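Local structure of acyl-CoA thioesterase II (Mycobacterium avium subsp. paratuberculosis, 4R9Z) at residues 124-129 and 175-180; 157-162 and 200-205; 253-258 and 264-269. The protein probably hydrolyses fatty acyl-CoA thioesters to free fatty acids and coenzyme A, as a double hot-dog thioesterase of the TesB type. All blocks are in the same frame, centred on the assembly; numbering follows the deposited sequence.

How the interactions relate
The three contacts lie in and around the C-terminal half of the double hot-dog chain, with centres 10 to 13 Å apart. Along the chain, interactions 1 and 2 interlock, their segments alternating, and interaction 3 follows both. Interactions 1 and 2 share the edge of the sheet: strand 176-180 of the first pairs with strand 159-163 of the second, joined by the backbone and by the Arg179 to Glu160 salt bridge. Interaction 3 is the hairpin further into the sheet. It meets 124-129 through Phe257 and 200-205 through Gln269, whose NE2 hydrogen-bonds Ala200 O. A linker, an edge strand and a helix end are thereby gathered round one hot-dog sheet.

Interaction 1 (124-129 and 175-180); sequences PIMPEA and PMWWRP
Met126 reaches across to Trp177 with the end of its side chain: the methyl CE comes to 3.3 Å from CH2 at the outer corner of the six-membered ring. CZ2 and CZ3 of Trp177, flanking that corner, each lie 4.0 Å from CE of Met126, so the methyl is centred on CH2. It comes in obliquely, and the methionine chain runs roughly perpendicular to the indole side chain. Met126 bridges the gap by being stretched out, with CG anti to the backbone N (chi1 -177°) and the chain extended from there to CE. A second, looser touch is made by Ala129, whose CB sits 4.5 Å from NE1 of Trp177, again obliquely to the indole. The pyrrole N-H is engaged by the same linker one residue further on, as NE1 hydrogen-bonds the carbonyl oxygen of Pro130. No hydrogen bond joins the two segments themselves, and the contact is a small apolar patch. Phe237 meets the Trp177 indole edge-to-face and also touches Met126, which packs in addition on Phe257. Segment 124-129 meets strand 176-180 through the indole of Trp177 alone, the backbones staying apart; the strand runs between 159-163 and 236-246 near the edge of the hot-dog sheet.

Interaction 2 (157-162 and 200-205); sequences RWFERR and AVTLTE
Edge strand 159-163 of the C-terminal hot-dog half meets the end of helix 188-201, where the chain turns through Thr202 and Leu203 before helix 204-211. The contact is apolar and centres on the ring of Phe159, which is aimed at the helix end. The outer ring atoms do the touching: CZ of Phe159 is 4.0 Å from CG2 of Thr202, and its CE2 is 4.2 Å from CG2 of Val201. Both methyls approach the ring obliquely. The side chains of Phe159 and Thr202 run past each other in opposite directions, and the Thr202 methyl sits near CZ and CE1. The threonine rotamer divides its two branches between different tasks: CG2 lies anti to the carbonyl carbon and serves the ring, whereas OG1 (chi1 58°) hydrogen-bonds the carbonyl oxygen of Met198, in the last turn of the helix. The buried hydroxyl is thereby satisfied. Just before the strand, Trp158 lies at the edge of the Phe159 ring. CD2 of Phe159 stands 3.5 Å above the indole plane, over its centre, so the phenyl ring presents its edge to the indole face. Tyr197 of helix 188-201 meets Trp158 edge-to-face, and Met198 touches both aromatic side chains. On the sheet, Phe159 packs on Trp178 and Thr202 on Met176, so both partners also touch strand 176-180, while Tyr238 of strand 236-246 also reaches Thr202.

Interaction 3 (253-258 and 264-269); sequences SGTMFN and VCTVKQ
Backbone hydrogen bonds tie Gly254 to Val267 and Met256 to Cys265 across an antiparallel pair of strands. At Gly254 and Val267 both bonds form; Gly254 N to Val267 O measures 2.9 Å and Val267 N to Gly254 O 2.7 Å. Met256 N gives a nearly straight bond (170°) to Cys265 O. Met256 O accepts from Val264 N at 2.7 Å and, weakly, from Cys265 N: two residues face one, a classic beta bulge.

Apolar contacts gather round Met256. The CB of Met256 lies 3.6 Å from SG of Cys265, and CE, after the bend at chi3, stays 4.1 Å from the same sulfur. The CB atoms of Met256 and Val264 also meet. This face, shared with Val267, lies against helix 188-201 through Val195 and Ser199.

The other face carries Ser253, Thr255, Thr266 and Lys268, with Phe257 further along. Lys268, folded at chi2 and chi3, curls its NZ back to 3.4 Å from OG of Ser253, a weak hydrogen bond, while the side chains of Thr255 and Thr266 run alongside each other in the same direction. Thr266 also packs on Leu251 of the second subunit. Near the turn, CG2 of Val264 touches the amide of Asn258, whose OD1 hydrogen-bonds Val231 N and whose ND2 hydrogen-bonds Arg229 O.

The whole is a bulged beta hairpin of a hot-dog fold, its Met256 face against helix 188-201, round which the sheet wraps.

Interaction 1 (124-129 and 175-180)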
loop_
_atom_site.group_PDB
_atom_site.type_symbol
_atom_site.label_atom_id
_atom_site.label_comp_id
_atom_site.label_asym_id
_atom_site.label_seq_id
_atom_site.Cartn_x
_atom_site.Cartn_y
_atom_site.Cartn_z
ATOM N N PRO B 124 16.586 -5.088 4.489
ATOM C CA PRO B 124 17.557 -5.051 3.394
ATOM C C PRO B 124 18.788 -4.271 3.834
ATOM O O PRO B 124 18.659 -3.289 4.575
ATOM C CB PRO B 124 16.810 -4.326 2.268
ATOM C CG PRO B 124 15.671 -3.625 2.938
ATOM C CD PRO B 124 15.310 -4.445 4.133
ATOM N N ILE B 125 19.958 -4.679 3.354
ATOM C CA ILE B 125 21.188 -3.993 3.708
ATOM C C ILE B 125 21.263 -2.692 2.937
ATOM O O ILE B 125 21.006 -2.655 1.736
ATOM C CB ILE B 125 22.440 -4.849 3.404
ATOM C CG1 ILE B 125 22.301 -6.245 4.019
ATOM C CG2 ILE B 125 23.704 -4.158 3.901
ATOM C CD1 ILE B 125 21.995 -6.236 5.500
ATOM N N MET B 126 21.628 -1.626 3.631
ATOM C CA MET B 126 21.743 -0.328 2.998
ATOM C C MET B 126 22.883 -0.332 1.994
ATOM O O MET B 126 23.993 -0.756 2.313
ATOM C CB MET B 126 21.968 0.745 4.044
ATOM C CG MET B 126 22.030 2.128 3.484
ATOM S SD MET B 126 22.584 3.228 4.778
ATOM C CE MET B 126 23.166 4.585 3.795
ATOM N N PRO B 127 22.603 0.114 0.763
ATOM C CA PRO B 127 23.626 0.140 -0.286
ATOM C C PRO B 127 24.795 1.054 0.067
ATOM O O PRO B 127 24.574 2.142 0.603
ATOM C CB PRO B 127 22.867 0.686 -1.501
ATOM C CG PRO B 127 21.437 0.381 -1.230
ATOM C CD PRO B 127 21.272 0.488 0.255
ATOM N N GLU B 128 26.017 0.618 -0.223
ATOM C CA GLU B 128 27.173 1.486 -0.044
ATOM C C GLU B 128 27.105 2.673 -0.990
ATOM O O GLU B 128 26.804 2.522 -2.174
ATOM C CB GLU B 128 28.477 0.727 -0.251
ATOM C CG GLU B 128 28.660 -0.446 0.682
ATOM C CD GLU B 128 29.930 -1.210 0.387
ATOM O OE1 GLU B 128 30.749 -0.697 -0.405
ATOM O OE2 GLU B 128 30.113 -2.312 0.949
ATOM N N ALA B 129 27.397 3.854 -0.464
ATOM C CA ALA B 129 27.362 5.068 -1.265
ATOM C C ALA B 129 28.358 6.090 -0.734
ATOM O O ALA B 129 28.724 6.045 0.440
ATOM C CB ALA B 129 25.959 5.645 -1.276
ATOM N N PRO B 175 18.967 6.992 -6.064
ATOM C CA PRO B 175 19.047 7.133 -4.606
ATOM C C PRO B 175 19.608 8.490 -4.198
ATOM O O PRO B 175 20.387 9.080 -4.946
ATOM C CB PRO B 175 19.986 5.995 -4.200
ATOM C CG PRO B 175 20.857 5.814 -5.395
ATOM C CD PRO B 175 19.936 6.003 -6.567
ATOM N N MET B 176 19.213 8.978 -3.026
ATOM C CA MET B 176 19.612 10.312 -2.600
ATOM C C MET B 176 19.908 10.373 -1.105
ATOM O O MET B 176 19.414 9.555 -0.323
ATOM C CB MET B 176 18.517 11.321 -2.931
ATOM C CG MET B 176 17.305 11.205 -2.023
ATOM S SD MET B 176 15.895 12.183 -2.562
ATOM C CE MET B 176 16.624 13.800 -2.741
ATOM N N TRP B 177 20.722 11.349 -0.720
ATOM C CA TRP B 177 20.874 11.696 0.684
ATOM C C TRP B 177 19.951 12.865 0.955
ATOM O O TRP B 177 19.849 13.776 0.140
ATOM C CB TRP B 177 22.309 12.088 1.030
ATOM C CG TRP B 177 23.287 10.966 1.067
ATOM C CD1 TRP B 177 24.275 10.710 0.162
ATOM C CD2 TRP B 177 23.374 9.939 2.058
ATOM N NE1 TRP B 177 24.979 9.592 0.535
ATOM C CE2 TRP B 177 24.443 9.097 1.695
ATOM C CE3 TRP B 177 22.653 9.651 3.221
ATOM C CZ2 TRP B 177 24.806 7.987 2.449
ATOM C CZ3 TRP B 177 23.016 8.549 3.969
ATOM C CH2 TRP B 177 24.085 7.734 3.583
ATOM N N TRP B 178 19.283 12.854 2.099
ATOM C CA TRP B 178 18.462 13.995 2.465
ATOM C C TRP B 178 18.460 14.190 3.973
ATOM O O TRP B 178 18.635 13.239 4.746
ATOM C CB TRP B 178 17.029 13.828 1.949
ATOM C CG TRP B 178 16.175 12.980 2.831
ATOM C CD1 TRP B 178 16.127 11.615 2.869
ATOM C CD2 TRP B 178 15.253 13.444 3.821
ATOM N NE1 TRP B 178 15.224 11.203 3.819
ATOM C CE2 TRP B 178 14.676 12.307 4.419
ATOM C CE3 TRP B 178 14.857 14.713 4.258
ATOM C CZ2 TRP B 178 13.723 12.400 5.432
ATOM C CZ3 TRP B 178 13.914 14.804 5.261
ATOM C CH2 TRP B 178 13.356 13.653 5.839
ATOM N N ARG B 179 18.290 15.441 4.378
ATOM C CA ARG B 179 18.045 15.774 5.768
ATOM C C ARG B 179 17.200 17.037 5.807
ATOM O O ARG B 179 17.208 17.815 4.851
ATOM C CB ARG B 179 19.362 15.969 6.521
ATOM C CG ARG B 179 20.126 17.218 6.111
ATOM C CD ARG B 179 21.419 17.351 6.899
ATOM N NE ARG B 179 22.221 18.484 6.448
ATOM C CZ ARG B 179 23.318 18.913 7.062
ATOM N NH1 ARG B 179 23.747 18.300 8.157
ATOM N NH2 ARG B 179 23.985 19.953 6.582
ATOM N N PRO B 180 16.460 17.246 6.905
ATOM C CA PRO B 180 15.692 18.492 6.993
ATOM C C PRO B 180 16.623 19.687 7.169
ATOM O O PRO B 180 17.632 19.583 7.870
ATOM C CB PRO B 180 14.804 18.283 8.225
ATOM C CG PRO B 180 14.822 16.806 8.485
ATOM C CD PRO B 180 16.133 16.300 7.984
#

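Interaction 2 (157-162 and 200-205)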
loop_
_atom_site.group_PDB
_atom_site.type_symbol
_atom_site.label_atom_id
_atom_site.label_comp_id
_atom_site.label_asym_id
_atom_site.label_seq_id
_atom_site.Cartn_x
_atom_site.Cartn_y
_atom_site.Cartn_z
ATOM N N ARG B 157 11.192 23.015 -0.234
ATOM C CA ARG B 157 12.396 23.683 0.277
ATOM C C ARG B 157 12.807 23.396 1.731
ATOM O O ARG B 157 13.816 23.930 2.196
ATOM C CB ARG B 157 12.243 25.201 0.105
ATOM C CG ARG B 157 12.212 25.658 -1.349
ATOM C CD ARG B 157 12.260 27.180 -1.480
ATOM N NE ARG B 157 10.946 27.809 -1.356
ATOM C CZ ARG B 157 10.515 28.442 -0.269
ATOM N NH1 ARG B 157 11.296 28.533 0.800
ATOM N NH2 ARG B 157 9.304 28.987 -0.251
ATOM N N TRP B 158 12.056 22.565 2.449
ATOM C CA TRP B 158 12.366 22.335 3.861
ATOM C C TRP B 158 13.444 21.282 4.091
ATOM O O TRP B 158 13.776 20.985 5.240
ATOM C CB TRP B 158 11.120 21.939 4.650
ATOM C CG TRP B 158 10.399 20.746 4.124
ATOM C CD1 TRP B 158 9.540 20.714 3.069
ATOM C CD2 TRP B 158 10.474 19.402 4.623
ATOM N NE1 TRP B 158 9.070 19.437 2.881
ATOM C CE2 TRP B 158 9.627 18.613 3.820
ATOM C CE3 TRP B 158 11.175 18.792 5.668
ATOM C CZ2 TRP B 158 9.460 17.248 4.031
ATOM C CZ3 TRP B 158 11.007 17.433 5.874
ATOM C CH2 TRP B 158 10.158 16.676 5.059
ATOM N N PHE B 159 13.962 20.680 3.027
ATOM C CA PHE B 159 14.997 19.664 3.210
ATOM C C PHE B 159 16.173 19.826 2.247
ATOM O O PHE B 159 15.997 20.243 1.100
ATOM C CB PHE B 159 14.396 18.262 3.068
ATOM C CG PHE B 159 13.708 18.032 1.756
ATOM C CD1 PHE B 159 14.412 17.557 0.664
ATOM C CD2 PHE B 159 12.359 18.302 1.614
ATOM C CE1 PHE B 159 13.785 17.355 -0.547
ATOM C CE2 PHE B 159 11.724 18.099 0.407
ATOM C CZ PHE B 159 12.437 17.623 -0.675
ATOM N N GLU B 160 17.369 19.482 2.718
ATOM C CA GLU B 160 18.547 19.435 1.857
ATOM C C GLU B 160 18.615 18.080 1.172
ATOM O O GLU B 160 18.041 17.105 1.657
ATOM C CB GLU B 160 19.834 19.684 2.652
ATOM C CG GLU B 160 19.881 20.998 3.419
ATOM C CD GLU B 160 21.164 21.155 4.219
ATOM O OE1 GLU B 160 22.248 21.206 3.597
ATOM O OE2 GLU B 160 21.090 21.233 5.466
ATOM N N ARG B 161 19.351 18.005 0.068
ATOM C CA ARG B 161 19.408 16.767 -0.693
ATOM C C ARG B 161 20.667 16.616 -1.532
ATOM O O ARG B 161 21.126 17.563 -2.167
ATOM C CB ARG B 161 18.194 16.680 -1.613
ATOM C CG ARG B 161 17.916 17.973 -2.353
ATOM C CD ARG B 161 16.607 17.911 -3.103
ATOM N NE ARG B 161 16.632 16.897 -4.150
ATOM C CZ ARG B 161 15.574 16.563 -4.880
ATOM N NH1 ARG B 161 14.412 17.165 -4.670
ATOM N NH2 ARG B 161 15.679 15.629 -5.814
ATOM N N ARG B 162 21.192 15.401 -1.570
ATOM C CA ARG B 162 22.300 15.084 -2.453
ATOM C C ARG B 162 21.894 13.904 -3.319
ATOM O O ARG B 162 21.764 12.784 -2.826
ATOM C CB ARG B 162 23.561 14.732 -1.663
ATOM C CG ARG B 162 24.086 15.817 -0.746
ATOM C CD ARG B 162 24.445 17.082 -1.490
ATOM N NE ARG B 162 24.668 18.182 -0.557
ATOM C CZ ARG B 162 23.957 19.303 -0.536
ATOM N NH1 ARG B 162 22.978 19.493 -1.410
ATOM N NH2 ARG B 162 24.235 20.242 0.356
ATOM N N ALA B 200 7.053 10.929 -0.194
ATOM C CA ALA B 200 6.090 11.105 -1.266
ATOM C C ALA B 200 6.542 12.106 -2.329
ATOM O O ALA B 200 6.459 11.821 -3.524
ATOM C CB ALA B 200 4.742 11.525 -0.688
ATOM N N VAL B 201 7.003 13.277 -1.897
ATOM C CA VAL B 201 7.295 14.373 -2.825
ATOM C C VAL B 201 8.535 14.160 -3.698
ATOM O O VAL B 201 8.667 14.791 -4.744
ATOM C CB VAL B 201 7.472 15.715 -2.076
ATOM C CG1 VAL B 201 6.205 16.076 -1.323
ATOM C CG2 VAL B 201 8.660 15.648 -1.128
ATOM N N THR B 202 9.432 13.271 -3.284
ATOM C CA THR B 202 10.664 13.037 -4.038
ATOM C C THR B 202 10.550 11.860 -4.994
ATOM O O THR B 202 11.495 11.532 -5.708
ATOM C CB THR B 202 11.854 12.787 -3.111
ATOM O OG1 THR B 202 11.582 11.667 -2.261
ATOM C CG2 THR B 202 12.128 14.016 -2.279
ATOM N N LEU B 203 9.414 11.207 -4.987
ATOM C CA LEU B 203 9.266 9.950 -5.663
ATOM C C LEU B 203 8.731 10.020 -7.069
ATOM O O LEU B 203 8.593 9.031 -7.707
ATOM C CB LEU B 203 8.440 9.010 -4.826
ATOM C CG LEU B 203 8.927 7.598 -4.850
ATOM C CD1 LEU B 203 10.382 7.574 -4.541
ATOM C CD2 LEU B 203 8.178 6.748 -3.867
ATOM N N THR B 204 8.398 11.194 -7.515
ATOM C CA THR B 204 8.104 11.392 -8.891
ATOM C C THR B 204 9.245 11.191 -9.847
ATOM O O THR B 204 9.036 10.706 -10.920
ATOM C CB THR B 204 7.612 12.788 -9.118
ATOM O OG1 THR B 204 8.360 13.678 -8.286
ATOM C CG2 THR B 204 6.198 12.839 -8.760
ATOM N N GLU B 205 10.447 11.622 -9.488
ATOM C CA GLU B 205 11.506 11.742 -10.468
ATOM C C GLU B 205 11.887 10.444 -11.096
ATOM O O GLU B 205 12.084 10.441 -12.292
ATOM C CB GLU B 205 12.739 12.512 -9.948
ATOM C CG GLU B 205 14.123 12.119 -10.517
ATOM C CD GLU B 205 14.371 12.387 -12.010
ATOM O OE1 GLU B 205 13.571 13.026 -12.683
ATOM O OE2 GLU B 205 15.417 11.976 -12.517
#

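Interaction 3 (253-258 and 264-269)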
loop_
_atom_site.group_PDB
_atom_site.type_symbol
_atom_site.label_atom_id
_atom_site.label_comp_id
_atom_site.label_asym_id
_atom_site.label_seq_id
_atom_site.Cartn_x
_atom_site.Cartn_y
_atom_site.Cartn_z
ATOM N N SER B 253 9.032 3.041 -6.102
ATOM C CA SER B 253 9.358 2.237 -4.934
ATOM C C SER B 253 10.484 2.897 -4.145
ATOM O O SER B 253 11.392 3.496 -4.724
ATOM C CB SER B 253 9.747 0.816 -5.351
ATOM O OG SER B 253 9.999 0.001 -4.219
ATOM N N GLY B 254 10.421 2.797 -2.822
ATOM C CA GLY B 254 11.391 3.475 -1.989
ATOM C C GLY B 254 11.728 2.778 -0.687
ATOM O O GLY B 254 10.881 2.156 -0.051
ATOM N N THR B 255 12.991 2.882 -0.299
ATOM C CA THR B 255 13.448 2.382 0.986
ATOM C C THR B 255 14.308 3.458 1.619
ATOM O O THR B 255 15.245 3.958 1.001
ATOM C CB THR B 255 14.245 1.079 0.857
ATOM O OG1 THR B 255 14.766 0.969 -0.473
ATOM C CG2 THR B 255 13.362 -0.118 1.136
ATOM N N MET B 256 13.981 3.823 2.849
ATOM C CA MET B 256 14.698 4.885 3.527
ATOM C C MET B 256 15.525 4.327 4.675
ATOM O O MET B 256 15.061 3.460 5.415
ATOM C CB MET B 256 13.720 5.934 4.040
ATOM C CG MET B 256 14.369 7.209 4.502
ATOM S SD MET B 256 13.114 8.418 4.925
ATOM C CE MET B 256 12.260 8.567 3.360
ATOM N N PHE B 257 16.746 4.834 4.822
ATOM C CA PHE B 257 17.650 4.381 5.878
ATOM C C PHE B 257 18.182 5.542 6.714
ATOM O O PHE B 257 18.350 6.656 6.211
ATOM C CB PHE B 257 18.848 3.626 5.296
ATOM C CG PHE B 257 18.493 2.401 4.503
ATOM C CD1 PHE B 257 18.164 2.497 3.159
ATOM C CD2 PHE B 257 18.533 1.148 5.090
ATOM C CE1 PHE B 257 17.859 1.363 2.422
ATOM C CE2 PHE B 257 18.229 0.009 4.358
ATOM C CZ PHE B 257 17.891 0.119 3.022
ATOM N N ASN B 258 18.451 5.275 7.989
ATOM C CA ASN B 258 19.285 6.175 8.782
ATOM C C ASN B 258 20.726 6.056 8.312
ATOM O O ASN B 258 21.109 5.022 7.764
ATOM C CB ASN B 258 19.193 5.858 10.278
ATOM C CG ASN B 258 17.878 6.287 10.893
ATOM O OD1 ASN B 258 17.300 7.305 10.513
ATOM N ND2 ASN B 258 17.398 5.510 11.856
ATOM N N VAL B 264 14.320 2.664 7.840
ATOM C CA VAL B 264 13.333 3.547 8.440
ATOM C C VAL B 264 11.927 3.239 7.924
ATOM O O VAL B 264 10.992 3.048 8.704
ATOM C CB VAL B 264 13.672 5.024 8.162
ATOM C CG1 VAL B 264 12.491 5.925 8.514
ATOM C CG2 VAL B 264 14.910 5.429 8.944
ATOM N N CYS B 265 11.785 3.168 6.605
ATOM C CA CYS B 265 10.494 2.854 6.016
ATOM C C CYS B 265 10.620 2.227 4.638
ATOM O O CYS B 265 11.613 2.434 3.944
ATOM C CB CYS B 265 9.631 4.113 5.933
ATOM S SG CYS B 265 10.226 5.336 4.766
ATOM N N THR B 266 9.606 1.451 4.263
ATOM C CA THR B 266 9.466 0.935 2.905
ATOM C C THR B 266 8.302 1.679 2.270
ATOM O O THR B 266 7.312 1.957 2.940
ATOM C CB THR B 266 9.205 -0.585 2.882
ATOM O OG1 THR B 266 10.204 -1.262 3.652
ATOM C CG2 THR B 266 9.230 -1.112 1.458
ATOM N N VAL B 267 8.414 2.009 0.986
ATOM C CA VAL B 267 7.468 2.928 0.351
ATOM C C VAL B 267 7.048 2.464 -1.042
ATOM O O VAL B 267 7.861 1.928 -1.796
ATOM C CB VAL B 267 8.068 4.352 0.228
ATOM C CG1 VAL B 267 7.041 5.322 -0.315
ATOM C CG2 VAL B 267 8.573 4.844 1.569
ATOM N N LYS B 268 5.776 2.663 -1.377
ATOM C CA LYS B 268 5.290 2.430 -2.733
ATOM C C LYS B 268 4.353 3.554 -3.163
ATOM O O LYS B 268 3.545 4.028 -2.371
ATOM C CB LYS B 268 4.572 1.086 -2.835
ATOM C CG LYS B 268 4.414 0.589 -4.263
ATOM C CD LYS B 268 5.705 -0.021 -4.782
ATOM C CE LYS B 268 5.933 -1.406 -4.204
ATOM N NZ LYS B 268 7.230 -1.983 -4.658
ATOM N N GLN B 269 4.456 3.972 -4.420
ATOM C CA GLN B 269 3.635 5.068 -4.916
ATOM C C GLN B 269 3.163 4.826 -6.345
ATOM O O GLN B 269 3.938 4.426 -7.213
ATOM C CB GLN B 269 4.406 6.388 -4.845
ATOM C CG GLN B 269 3.604 7.598 -5.304
ATOM C CD GLN B 269 4.398 8.885 -5.238
ATOM O OE1 GLN B 269 4.513 9.606 -6.227
ATOM N NE2 GLN B 269 4.957 9.178 -4.069
#